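Local coordinates for spore germination protein GerM (Bacillus subtilis subsp. subtilis str. 168, PDB 6GZB) that has no known molecular activity but affects both sporulation and germination, and carries two tandem GerMN domains, at residues A[96-101]-A[209-214]. Numbering follows the deposited sequence.
Sequences LPNGFR and NEDSEY
Gly99 O, Asn209 ND2 and Tyr214 OH all grip water 2, which links the two segments. The water donates to Gly99 O at 2.7 Å. It also donates to Tyr214 OH at 3.0 Å. From Asn209 ND2 it accepts, at 3.1 Å. Tyr214 OH also hydrogen-bonds Asp60, on strand 51-60. A second bridge lies nearby, where water 1 donates to both Asn98 O and Asp211 OD2. The direct polar link is from Asn98 ND2 to Glu210 OE1, 2.6 Å long. The amide and carboxylate planes stand nearly perpendicular, and the donor meets OE1 from above the carboxylate plane. Glu210 is poorly ordered, so this exposed bond may be mobile.

Phe100 points its edge at the face of Tyr214. The planes lie at 58°, and Phe100 CZ sits over the centre of the tyrosine ring, 3.6 Å from Tyr214 CZ. Asn209 ND2 packs beside Phe100 CE1, the amide almost perpendicular to the ring. With chi1 at 55°, Asn209 tucks CG back over its own main chain. Asn209 OD1 accepts from Ser212 N at 3.0 Å, almost straight at the oxygen (175°), while ND2 remains turned toward the other segment.

Leu58 and Gln68 also touch Phe100. The contact thus joins a type II beta turn, Pro97 to Phe100, in one GerMN domain to an Asx motif in the connection between antiparallel strands 198-208 and 213-223 of the other.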
loop_
_atom_site.group_PDB
_atom_site.type_symbol
_atom_site.label_atom_id
_atom_site.label_comp_id
_atom_site.label_asym_id
_atom_site.label_seq_id
_atom_site.Cartn_x
_atom_site.Cartn_y
_atom_site.Cartn_z
ATOM N N LEU A 96 14.036 -13.143 -1.476
ATOM C CA LEU A 96 13.410 -12.566 -0.286
ATOM C C LEU A 96 14.350 -11.562 0.362
ATOM O O LEU A 96 15.432 -11.918 0.796
ATOM C CB LEU A 96 13.077 -13.681 0.712
ATOM C CG LEU A 96 12.120 -13.372 1.865
ATOM C CD1 LEU A 96 10.767 -12.943 1.333
ATOM C CD2 LEU A 96 11.972 -14.594 2.756
ATOM N N PRO A 97 13.937 -10.294 0.447
ATOM C CA PRO A 97 14.772 -9.326 1.142
ATOM C C PRO A 97 14.872 -9.593 2.637
ATOM O O PRO A 97 13.923 -10.088 3.260
ATOM C CB PRO A 97 14.063 -7.992 0.884
ATOM C CG PRO A 97 13.301 -8.215 -0.374
ATOM C CD PRO A 97 12.872 -9.646 -0.331
ATOM N N ASN A 98 15.985 -9.170 3.219
ATOM C CA ASN A 98 16.166 -9.220 4.660
ATOM C C ASN A 98 15.099 -8.369 5.351
ATOM O O ASN A 98 14.815 -7.246 4.936
ATOM C CB ASN A 98 17.564 -8.710 5.045
ATOM C CG ASN A 98 18.685 -9.625 4.567
ATOM O OD1 ASN A 98 18.499 -10.826 4.377
ATOM N ND2 ASN A 98 19.866 -9.052 4.388
ATOM N N GLY A 99 14.569 -8.885 6.455
ATOM C CA GLY A 99 13.585 -8.167 7.257
ATOM C C GLY A 99 12.157 -8.388 6.776
ATOM O O GLY A 99 11.237 -7.691 7.203
ATOM N N PHE A 100 11.979 -9.340 5.868
ATOM C CA PHE A 100 10.656 -9.682 5.352
ATOM C C PHE A 100 10.469 -11.187 5.343
ATOM O O PHE A 100 11.440 -11.930 5.201
ATOM C CB PHE A 100 10.481 -9.152 3.924
ATOM C CG PHE A 100 10.425 -7.663 3.839
ATOM C CD1 PHE A 100 11.592 -6.918 3.751
ATOM C CD2 PHE A 100 9.208 -7.001 3.891
ATOM C CE1 PHE A 100 11.539 -5.541 3.683
ATOM C CE2 PHE A 100 9.156 -5.622 3.864
ATOM C CZ PHE A 100 10.323 -4.894 3.746
ATOM N N ARG A 101 9.215 -11.629 5.417
ATOM C CA ARG A 101 8.892 -13.047 5.285
ATOM C C ARG A 101 7.739 -13.257 4.308
ATOM O O ARG A 101 6.966 -12.341 4.043
ATOM C CB ARG A 101 8.538 -13.659 6.648
ATOM C CG ARG A 101 7.294 -13.085 7.311
ATOM C CD ARG A 101 7.005 -13.774 8.649
ATOM N NE ARG A 101 6.059 -13.045 9.510
ATOM C CZ ARG A 101 4.802 -13.428 9.756
ATOM N NH1 ARG A 101 4.306 -14.510 9.187
ATOM N NH2 ARG A 101 4.029 -12.711 10.551
ATOM N N ASN A 209 15.096 -0.787 7.225
ATOM C CA ASN A 209 15.933 -1.832 7.782
ATOM C C ASN A 209 17.373 -1.645 7.302
ATOM O O ASN A 209 17.728 -0.598 6.759
ATOM C CB ASN A 209 15.387 -3.208 7.381
ATOM C CG ASN A 209 15.230 -3.363 5.881
ATOM O OD1 ASN A 209 15.836 -2.630 5.088
ATOM N ND2 ASN A 209 14.418 -4.336 5.480
ATOM N N GLU A 210 18.209 -2.639 7.559
ATOM C CA GLU A 210 19.613 -2.575 7.175
ATOM C C GLU A 210 19.778 -2.063 5.746
ATOM O O GLU A 210 20.535 -1.137 5.520
ATOM C CB GLU A 210 20.259 -3.952 7.318
ATOM C CG GLU A 210 19.347 -5.103 6.924
ATOM C CD GLU A 210 20.114 -6.383 6.679
ATOM O OE1 GLU A 210 20.372 -6.707 5.496
ATOM O OE2 GLU A 210 20.488 -7.044 7.673
ATOM N N ASP A 211 19.010 -2.613 4.806
ATOM C CA ASP A 211 19.210 -2.369 3.374
ATOM C C ASP A 211 18.592 -1.068 2.857
ATOM O O ASP A 211 19.095 -0.494 1.888
ATOM C CB ASP A 211 18.607 -3.504 2.543
ATOM C CG ASP A 211 19.200 -4.857 2.862
ATOM O OD1 ASP A 211 20.440 -4.963 2.993
ATOM O OD2 ASP A 211 18.418 -5.833 2.886
ATOM N N SER A 212 17.413 -0.708 3.356
ATOM C CA SER A 212 16.627 0.334 2.704
ATOM C C SER A 212 15.546 0.978 3.570
ATOM O O SER A 212 15.161 0.466 4.620
ATOM C CB SER A 212 15.992 -0.203 1.414
ATOM O OG SER A 212 14.991 -1.171 1.691
ATOM N N GLU A 213 15.126 2.159 3.132
ATOM C CA GLU A 213 13.844 2.734 3.493
ATOM C C GLU A 213 12.750 2.143 2.608
ATOM O O GLU A 213 12.977 1.827 1.445
ATOM C CB GLU A 213 13.863 4.245 3.275
ATOM C CG GLU A 213 14.759 5.038 4.210
ATOM C CD GLU A 213 14.726 6.526 3.895
ATOM O OE1 GLU A 213 14.685 6.874 2.700
ATOM O OE2 GLU A 213 14.669 7.344 4.836
ATOM N N TYR A 214 11.555 2.010 3.164
ATOM C CA TYR A 214 10.419 1.583 2.387
ATOM C C TYR A 214 9.133 2.162 2.957
ATOM O O TYR A 214 9.120 2.717 4.042
ATOM C CB TYR A 214 10.355 0.054 2.311
ATOM C CG TYR A 214 10.336 -0.654 3.652
ATOM C CD1 TYR A 214 9.140 -0.977 4.263
ATOM C CD2 TYR A 214 11.508 -1.106 4.241
ATOM C CE1 TYR A 214 9.110 -1.630 5.479
ATOM C CE2 TYR A 214 11.489 -1.808 5.435
ATOM C CZ TYR A 214 10.289 -2.064 6.050
ATOM O OH TYR A 214 10.246 -2.780 7.221
HETATM O O HOH W 1 15.443 -5.375 3.033
HETATM O O HOH W 2 12.096 -5.096 7.391
#